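Local atomic coordinates of nitroreductase (Desulfitobacterium hafniense, PDB entry 3PXV), a protein that probably acts as an oxidoreductase of the nitroreductase family, carrying bound flavin mononucleotide as its cofactor in a two-subunit assembly. Residues Val99-Thr104 with Pro108-Cys113; Trp48-Val53 with Gly114-Thr119; Thr119-Ala124 with Asn131-Tyr136. One frame throughout, in Å; residues are numbered along the deposited sequence.

Contact 1 (Val99-Thr104 with Pro108-Cys113); sequences VPIDPT and PALVDC. With FMN (flavin mononucleotide), chain E.
Ile101 of strand 95-101 and Cys113 of helix 106-126 belong to a buried, apolar strand-on-helix contact, where strand 95-101 turns back into helix 106-126 in the FMN-dependent nitroreductase-like fold. The strand part, 99-101, and the helix run nearly antiparallel, at 165°. Ile101 buries the largest share of the surface, using both its branches. Its CG1 stands between the backbone N and the carbonyl carbon (chi1 62°), and from there CD1 reaches Leu110 CD2 at 3.6 Å, the two side chains crossing at about a right angle. The other branch, CG2, rests 3.9 Å from Cys113 CB. Two residues earlier in the strand Val99 CG1 lies a looser 4.3 Å from Cys113 SG. With an alanine at Ile101, Leu110 CD2 would probably lose its partner on the strand and Cys113 part of its cover, opening a gap between strand and helix. Elsewhere on the helix, Val111 CG1 meets C7M of an FMN at 3.5 Å, a flavin bound largely by the second subunit, and Asp112 is salt-bridged to Arg45. Where the chain leaves the strand, Ala109 CB sits 3.5 Å from Asp102 O. An Asx turn follows: Asp102 OD1 accepts from Thr104 N (3.1 Å) and from Thr104 OG1 (2.9 Å), both above the same face of the carboxylate.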
# COMPACT_ATOMS: atom_id res chain seq x y z
N VAL B 99 -10.70 6.41 -2.83
CA VAL B 99 -9.84 6.86 -1.75
C VAL B 99 -9.20 8.20 -2.07
O VAL B 99 -8.19 8.27 -2.76
CB VAL B 99 -8.74 5.85 -1.39
CG1 VAL B 99 -7.98 6.32 -0.15
CG2 VAL B 99 -9.32 4.51 -1.12
N PRO B 100 -9.84 9.29 -1.64
CA PRO B 100 -9.23 10.59 -1.87
C PRO B 100 -8.12 10.83 -0.84
O PRO B 100 -8.09 10.20 0.21
CB PRO B 100 -10.40 11.55 -1.62
CG PRO B 100 -11.20 10.87 -0.60
CD PRO B 100 -11.17 9.43 -1.03
N ILE B 101 -7.22 11.75 -1.13
CA ILE B 101 -6.11 11.98 -0.24
C ILE B 101 -5.79 13.46 -0.12
O ILE B 101 -6.19 14.26 -0.98
CB ILE B 101 -4.82 11.19 -0.68
CG1 ILE B 101 -4.32 11.62 -2.05
CG2 ILE B 101 -5.04 9.69 -0.71
CD1 ILE B 101 -2.91 11.10 -2.31
N ASP B 102 -5.11 13.81 0.97
CA ASP B 102 -4.67 15.18 1.22
C ASP B 102 -3.38 15.34 0.41
O ASP B 102 -2.42 14.65 0.66
CB ASP B 102 -4.43 15.38 2.71
CG ASP B 102 -4.09 16.84 3.09
OD1 ASP B 102 -3.84 17.67 2.20
OD2 ASP B 102 -4.10 17.15 4.30
N PRO B 103 -3.37 16.21 -0.60
CA PRO B 103 -2.15 16.38 -1.39
C PRO B 103 -1.02 17.18 -0.72
O PRO B 103 0.09 17.17 -1.22
CB PRO B 103 -2.66 17.15 -2.62
CG PRO B 103 -3.83 17.90 -2.15
CD PRO B 103 -4.49 17.01 -1.14
N THR B 104 -1.30 17.89 0.39
CA THR B 104 -0.28 18.68 1.10
C THR B 104 0.54 17.78 2.01
O THR B 104 1.38 18.25 2.79
CB THR B 104 -0.89 19.83 1.97
OG1 THR B 104 -1.55 19.27 3.11
CG2 THR B 104 -1.88 20.71 1.15
N PRO B 108 4.28 10.95 1.37
CA PRO B 108 3.78 10.08 2.43
C PRO B 108 2.28 9.72 2.30
O PRO B 108 1.90 8.63 2.67
CB PRO B 108 4.09 10.89 3.72
CG PRO B 108 5.31 11.68 3.37
CD PRO B 108 5.18 11.99 1.89
N ALA B 109 1.46 10.62 1.77
CA ALA B 109 0.03 10.34 1.58
C ALA B 109 -0.24 9.28 0.48
O ALA B 109 -1.21 8.55 0.55
CB ALA B 109 -0.72 11.60 1.30
N LEU B 110 0.63 9.22 -0.52
CA LEU B 110 0.51 8.22 -1.56
C LEU B 110 0.87 6.84 -1.03
O LEU B 110 0.16 5.91 -1.30
CB LEU B 110 1.33 8.60 -2.79
CG LEU B 110 0.70 9.74 -3.60
CD1 LEU B 110 1.71 10.30 -4.58
CD2 LEU B 110 -0.53 9.30 -4.34
N VAL B 111 1.97 6.70 -0.30
CA VAL B 111 2.34 5.41 0.32
C VAL B 111 1.13 4.91 1.15
O VAL B 111 0.57 3.82 0.89
CB VAL B 111 3.62 5.57 1.18
CG1 VAL B 111 3.86 4.35 2.07
CG2 VAL B 111 4.89 5.92 0.29
N ASP B 112 0.65 5.75 2.07
CA ASP B 112 -0.51 5.43 2.89
C ASP B 112 -1.68 5.02 2.03
O ASP B 112 -2.43 4.09 2.38
CB ASP B 112 -0.93 6.63 3.76
CG ASP B 112 0.10 6.99 4.83
OD1 ASP B 112 0.97 6.16 5.16
OD2 ASP B 112 0.04 8.11 5.36
N CYS B 113 -1.86 5.71 0.90
CA CYS B 113 -2.95 5.42 -0.00
C CYS B 113 -2.86 4.00 -0.52
O CYS B 113 -3.89 3.29 -0.54
CB CYS B 113 -3.00 6.42 -1.17
SG CYS B 113 -4.35 6.06 -2.37
N1 FMN E . 6.71 4.21 12.99
C2 FMN E . 7.98 4.39 13.53
O2 FMN E . 8.18 4.18 14.74
N3 FMN E . 9.02 4.78 12.69
C4 FMN E . 8.77 5.01 11.34
O4 FMN E . 9.72 5.37 10.63
C4A FMN E . 7.46 4.83 10.81
N5 FMN E . 7.16 5.04 9.47
C5A FMN E . 5.95 4.61 8.93
C6 FMN E . 5.76 4.59 7.55
C7 FMN E . 4.56 4.16 6.97
C7M FMN E . 4.38 4.14 5.48
C8 FMN E . 3.55 3.75 7.80
C8M FMN E . 2.26 3.28 7.24
C9 FMN E . 3.73 3.76 9.20
C9A FMN E . 4.92 4.19 9.78
N10 FMN E . 5.13 4.23 11.19
C10 FMN E . 6.43 4.43 11.67
C1' FMN E . 4.14 3.66 12.15
C2' FMN E . 2.88 4.49 12.33
O2' FMN E . 3.06 5.38 13.41
C3' FMN E . 1.67 3.58 12.63
O3' FMN E . 1.26 2.83 11.49
C4' FMN E . 0.49 4.38 13.15
O4' FMN E . 0.84 5.00 14.37
C5' FMN E . -0.77 3.52 13.30
O5' FMN E . -0.58 2.61 14.35
P FMN E . -0.68 1.07 14.13
O1P FMN E . -0.10 0.50 15.40
O2P FMN E . 0.22 0.60 13.01
O3P FMN E . -2.15 0.72 13.93

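Contact 2 (Trp48-Val53 with Gly114-Thr119); sequences WRVIVV and GILCQT
Leu116 points from helix 106-126 at Trp48 and Val50, and this one leucine supplies the helix's whole share of the contact. It is a helix-on-sheet packing in the core of the nitroreductase fold, where the long helix meets the start of strand 50-53, outermost in this chain's sheet, and the residues leading into it. A single methyl does the touching. Leu116 CD1 sits over the face of the Trp48 indole in a CH-pi contact, 3.4 Å from the centroid of the six-membered ring and 16° off its normal. The approach is closest at the bond shared by the two rings, with Leu116 CD1 at 3.3 Å from Trp48 CD2. Because CG of Leu116 is turned opposite its backbone N (chi1 -180°), the branch reaches outward from the helix to the indole. The same methyl also meets Val50 CG2 at 4.0 Å, so it is flanked by flat aromatic surface and a valine branch. Its sister methyl faces strand 95-101, with Leu116 CD2 lying 3.5 Å from Val99 CG2; one leucine therefore reaches two adjacent strands.

Val50 packs in addition on Ala33 and Ala36 of helix 26-36. Residues Val50 to Val53 pair in parallel with a strand of the second subunit, so the sheet continues across the dimer interface. Along the helix Ile115 touches an FMN with its side chain, while its carbonyl is doubly held: Thr119 OG1 donates to Ile115 O at 2.8 Å and Thr119 N to Ile115 O at 3.2 Å, from opposite faces of the carbonyl plane. The following residue in the other segment, Arg49 after Trp48, folds back on the chain, its NH1 donating to Trp48 O at 2.7 Å from above the carbonyl plane, with that oxygen lying in the plane of the guanidinium.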
# COMPACT_ATOMS: atom_id res chain seq x y z
N TRP B 48 -6.68 10.22 4.38
CA TRP B 48 -7.52 9.60 3.40
C TRP B 48 -8.96 9.50 3.87
O TRP B 48 -9.25 9.94 4.98
CB TRP B 48 -7.00 8.22 3.06
CG TRP B 48 -6.35 7.38 4.14
CD1 TRP B 48 -5.06 7.00 4.15
CD2 TRP B 48 -6.96 6.71 5.26
NE1 TRP B 48 -4.80 6.19 5.22
CE2 TRP B 48 -5.96 5.98 5.91
CE3 TRP B 48 -8.25 6.67 5.78
CZ2 TRP B 48 -6.20 5.22 7.06
CZ3 TRP B 48 -8.49 5.92 6.93
CH2 TRP B 48 -7.47 5.20 7.55
N ARG B 49 -9.85 9.02 3.00
CA ARG B 49 -11.23 8.71 3.37
C ARG B 49 -11.62 7.46 2.59
O ARG B 49 -11.03 7.18 1.55
CB ARG B 49 -12.23 9.82 3.02
CG ARG B 49 -12.06 11.14 3.73
CD ARG B 49 -12.34 11.06 5.23
NE ARG B 49 -12.22 12.40 5.83
CZ ARG B 49 -11.07 13.01 6.12
NH1 ARG B 49 -9.90 12.44 5.88
NH2 ARG B 49 -11.09 14.24 6.64
N VAL B 50 -12.63 6.74 3.08
CA VAL B 50 -13.09 5.52 2.43
C VAL B 50 -14.54 5.76 1.98
O VAL B 50 -15.47 5.69 2.80
CB VAL B 50 -12.96 4.31 3.39
CG1 VAL B 50 -13.56 3.04 2.81
CG2 VAL B 50 -11.51 4.12 3.75
N ILE B 51 -14.71 6.06 0.69
CA ILE B 51 -16.01 6.37 0.13
C ILE B 51 -16.50 5.16 -0.67
O ILE B 51 -15.98 4.87 -1.74
CB ILE B 51 -15.92 7.64 -0.77
CG1 ILE B 51 -15.37 8.81 0.03
CG2 ILE B 51 -17.29 8.01 -1.35
CD1 ILE B 51 -15.11 10.01 -0.78
N VAL B 52 -17.51 4.46 -0.15
CA VAL B 52 -18.07 3.27 -0.81
C VAL B 52 -19.15 3.75 -1.76
O VAL B 52 -20.23 4.13 -1.33
CB VAL B 52 -18.71 2.26 0.20
CG1 VAL B 52 -19.39 1.12 -0.55
CG2 VAL B 52 -17.66 1.68 1.15
N VAL B 53 -18.85 3.71 -3.05
CA VAL B 53 -19.76 4.22 -4.06
C VAL B 53 -20.56 3.09 -4.68
O VAL B 53 -20.00 2.14 -5.16
CB VAL B 53 -18.99 4.98 -5.17
CG1 VAL B 53 -19.96 5.60 -6.15
CG2 VAL B 53 -18.11 6.04 -4.57
N GLY B 114 -1.66 3.59 -0.93
CA GLY B 114 -1.42 2.24 -1.44
C GLY B 114 -1.60 1.18 -0.37
O GLY B 114 -2.09 0.10 -0.62
N ILE B 115 -1.19 1.53 0.86
CA ILE B 115 -1.36 0.64 1.99
C ILE B 115 -2.83 0.35 2.20
O ILE B 115 -3.20 -0.79 2.45
CB ILE B 115 -0.80 1.25 3.25
CG1 ILE B 115 0.73 1.25 3.16
CG2 ILE B 115 -1.30 0.49 4.49
CD1 ILE B 115 1.47 1.84 4.35
N LEU B 116 -3.67 1.37 2.08
CA LEU B 116 -5.08 1.17 2.31
C LEU B 116 -5.75 0.42 1.14
O LEU B 116 -6.61 -0.46 1.36
CB LEU B 116 -5.74 2.50 2.60
CG LEU B 116 -7.25 2.59 2.89
CD1 LEU B 116 -7.53 3.77 3.78
CD2 LEU B 116 -8.05 2.67 1.57
N CYS B 117 -5.37 0.76 -0.11
CA CYS B 117 -5.99 0.10 -1.25
C CYS B 117 -5.69 -1.38 -1.27
O CYS B 117 -6.57 -2.17 -1.61
CB CYS B 117 -5.64 0.79 -2.57
SG CYS B 117 -6.50 2.41 -2.65
N GLN B 118 -4.48 -1.78 -0.88
CA GLN B 118 -4.12 -3.21 -0.79
C GLN B 118 -4.93 -3.85 0.34
O GLN B 118 -5.42 -4.97 0.19
CB GLN B 118 -2.61 -3.42 -0.59
CG GLN B 118 -2.15 -4.86 -0.44
CD GLN B 118 -2.40 -5.75 -1.65
OE1 GLN B 118 -3.16 -5.42 -2.53
NE2 GLN B 118 -1.76 -6.91 -1.68
N THR B 119 -5.12 -3.15 1.45
CA THR B 119 -5.92 -3.72 2.54
C THR B 119 -7.35 -4.01 2.04
O THR B 119 -7.93 -5.07 2.33
CB THR B 119 -5.96 -2.80 3.71
OG1 THR B 119 -4.62 -2.53 4.12
CG2 THR B 119 -6.75 -3.44 4.86

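Contact 3 (Thr119-Ala124 with Asn131-Tyr136); sequences TIALAA and NIMCGY. With FMN (flavin mononucleotide), chain F.
Asn131 ND2, facing Ala121 and Ala124 of helix 106-126, is gripped by Thr125 OG1 and by Ile129 O, so the amide ties the start of the strand segment to the helix and to the turn that joins them. With CG set between the backbone N and the carbonyl carbon (chi1 58°), the amide spans the gap to the helix: Asn131 OD1 lies 3.3 Å from Ala121 CB, and Asn131 ND2 lies 3.8 Å from Ala124 CB. The small alanines let the strand come close, its axis 8.6 Å from that of the helix and nearly antiparallel to it. Two residues on, Met133, a selenomethionine in the crystal, bends its chain at chi2 and chi3 to bring SE within 4.0 Å of Ala121 CB. Its CB meanwhile packs against the flavin, 3.4 Å from FMN C8. The backbone continues over one face of the flavin, with Met133 O 3.1 Å from FMN C4A. Two weak hydrogen bonds then converge on FMN O4, from Gly135 N at 3.2 Å and from Tyr136 N at 3.3 Å. The segment thus joins an alanine-lined helix to the FMN site, and the two weak main-chain N-H bonds to O4 could draw some electron density toward that oxygen and so might modestly ease reduction of the flavin.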
# COMPACT_ATOMS: atom_id res chain seq x y z
N THR B 119 -5.12 -3.15 1.45
CA THR B 119 -5.92 -3.72 2.54
C THR B 119 -7.35 -4.01 2.04
O THR B 119 -7.93 -5.07 2.33
CB THR B 119 -5.96 -2.80 3.71
OG1 THR B 119 -4.62 -2.53 4.12
CG2 THR B 119 -6.75 -3.44 4.86
N ILE B 120 -7.90 -3.08 1.25
CA ILE B 120 -9.21 -3.30 0.64
C ILE B 120 -9.18 -4.55 -0.26
O ILE B 120 -10.03 -5.45 -0.12
CB ILE B 120 -9.66 -2.09 -0.24
CG1 ILE B 120 -9.89 -0.85 0.63
CG2 ILE B 120 -10.91 -2.48 -1.04
CD1 ILE B 120 -10.30 0.40 -0.10
N ALA B 121 -8.21 -4.61 -1.17
CA ALA B 121 -8.17 -5.69 -2.15
C ALA B 121 -8.05 -7.04 -1.46
O ALA B 121 -8.75 -7.99 -1.83
CB ALA B 121 -7.02 -5.48 -3.17
N LEU B 122 -7.19 -7.12 -0.44
CA LEU B 122 -7.03 -8.39 0.27
C LEU B 122 -8.30 -8.74 1.05
O LEU B 122 -8.76 -9.89 1.04
CB LEU B 122 -5.78 -8.40 1.17
CG LEU B 122 -4.45 -8.29 0.41
CD1 LEU B 122 -3.28 -8.37 1.35
CD2 LEU B 122 -4.32 -9.36 -0.67
N ALA B 123 -8.89 -7.74 1.71
CA ALA B 123 -10.15 -8.00 2.44
C ALA B 123 -11.25 -8.49 1.48
O ALA B 123 -11.95 -9.44 1.76
CB ALA B 123 -10.59 -6.77 3.24
N ALA B 124 -11.37 -7.85 0.32
CA ALA B 124 -12.39 -8.23 -0.64
C ALA B 124 -12.15 -9.66 -1.13
O ALA B 124 -13.08 -10.49 -1.23
CB ALA B 124 -12.40 -7.26 -1.80
N ASN B 131 -12.06 -7.87 -7.34
CA ASN B 131 -11.65 -6.48 -7.26
C ASN B 131 -10.51 -6.12 -8.22
O ASN B 131 -9.87 -7.00 -8.81
CB ASN B 131 -11.19 -6.17 -5.84
CG ASN B 131 -10.04 -7.06 -5.40
OD1 ASN B 131 -8.88 -6.72 -5.63
ND2 ASN B 131 -10.36 -8.24 -4.81
N ILE B 132 -10.27 -4.82 -8.36
CA ILE B 132 -9.16 -4.31 -9.12
C ILE B 132 -8.88 -2.87 -8.71
O ILE B 132 -9.83 -2.08 -8.56
CB ILE B 132 -9.42 -4.35 -10.65
CG1 ILE B 132 -8.13 -4.01 -11.40
CG2 ILE B 132 -10.53 -3.34 -11.09
CD1 ILE B 132 -8.26 -4.06 -12.92
N MSE B 133 -7.59 -2.53 -8.53
CA MSE B 133 -7.15 -1.15 -8.29
C MSE B 133 -7.34 -0.39 -9.60
O MSE B 133 -6.96 -0.87 -10.67
CB MSE B 133 -5.68 -1.07 -7.85
CG MSE B 133 -5.43 -0.80 -6.35
SE MSE B 133 -5.84 -2.25 -5.22
CE MSE B 133 -4.08 -2.88 -4.95
N CYS B 134 -7.93 0.79 -9.54
CA CYS B 134 -8.18 1.49 -10.78
C CYS B 134 -7.80 2.91 -10.61
O CYS B 134 -8.49 3.67 -9.97
CB CYS B 134 -9.63 1.34 -11.16
SG CYS B 134 -10.07 2.15 -12.64
N GLY B 135 -6.67 3.28 -11.19
CA GLY B 135 -6.20 4.65 -11.15
C GLY B 135 -6.93 5.50 -12.17
O GLY B 135 -6.89 6.74 -12.09
N TYR B 136 -7.59 4.83 -13.12
CA TYR B 136 -8.31 5.51 -14.20
C TYR B 136 -9.55 6.26 -13.72
O TYR B 136 -9.99 7.20 -14.38
CB TYR B 136 -8.64 4.58 -15.39
CG TYR B 136 -7.51 4.38 -16.40
CD1 TYR B 136 -6.62 5.40 -16.73
CD2 TYR B 136 -7.41 3.19 -17.11
CE1 TYR B 136 -5.63 5.21 -17.68
CE2 TYR B 136 -6.44 2.99 -18.07
CZ TYR B 136 -5.56 4.00 -18.36
OH TYR B 136 -4.60 3.77 -19.32
N1 FMN F . -5.62 -2.09 -14.08
C2 FMN F . -6.55 -1.57 -14.96
O2 FMN F . -7.13 -2.26 -15.79
N3 FMN F . -6.85 -0.23 -14.90
C4 FMN F . -6.25 0.60 -14.00
O4 FMN F . -6.56 1.79 -14.01
C4A FMN F . -5.31 0.08 -13.11
N5 FMN F . -4.68 0.87 -12.19
C5A FMN F . -3.96 0.30 -11.16
C6 FMN F . -3.55 1.09 -10.09
C7 FMN F . -2.83 0.55 -9.04
C7M FMN F . -2.43 1.43 -7.92
C8 FMN F . -2.51 -0.80 -9.06
C8M FMN F . -1.75 -1.44 -7.96
C9 FMN F . -2.92 -1.60 -10.13
C9A FMN F . -3.66 -1.05 -11.20
N10 FMN F . -4.08 -1.81 -12.28
C10 FMN F . -5.00 -1.28 -13.16
C1' FMN F . -4.02 -3.31 -12.16
C2' FMN F . -2.65 -3.81 -12.57
O2' FMN F . -2.60 -3.82 -13.99
C3' FMN F . -2.41 -5.19 -11.98
O3' FMN F . -2.42 -5.14 -10.57
C4' FMN F . -1.07 -5.73 -12.43
O4' FMN F . -1.15 -5.88 -13.82
C5' FMN F . -0.73 -7.07 -11.78
O5' FMN F . -1.74 -8.02 -12.06
P FMN F . -2.61 -8.67 -10.88
O1P FMN F . -3.69 -9.47 -11.53
O2P FMN F . -3.27 -7.60 -9.97
O3P FMN F . -1.66 -9.54 -10.14

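From the N terminus, segment 48-53 comes first and waits some sixty residues for its partner, so contact 2 closes a long loop. Inside that loop lies contact 1, a short closure with three residues between its segments, where strand 95-101 turns into helix 106-126. Contact 3 follows in series, its six intervening residues turning the chain from the helix into strand 130-133. All three use helix 106-126 in succession, and contacts 2 and 3 share Thr119. The helix is thereby tied to neighbouring strands 50-53 and 95-101 and, past 161-169, to 130-133, at the sheet's other border within the chain. All three contacts also touch the second subunit.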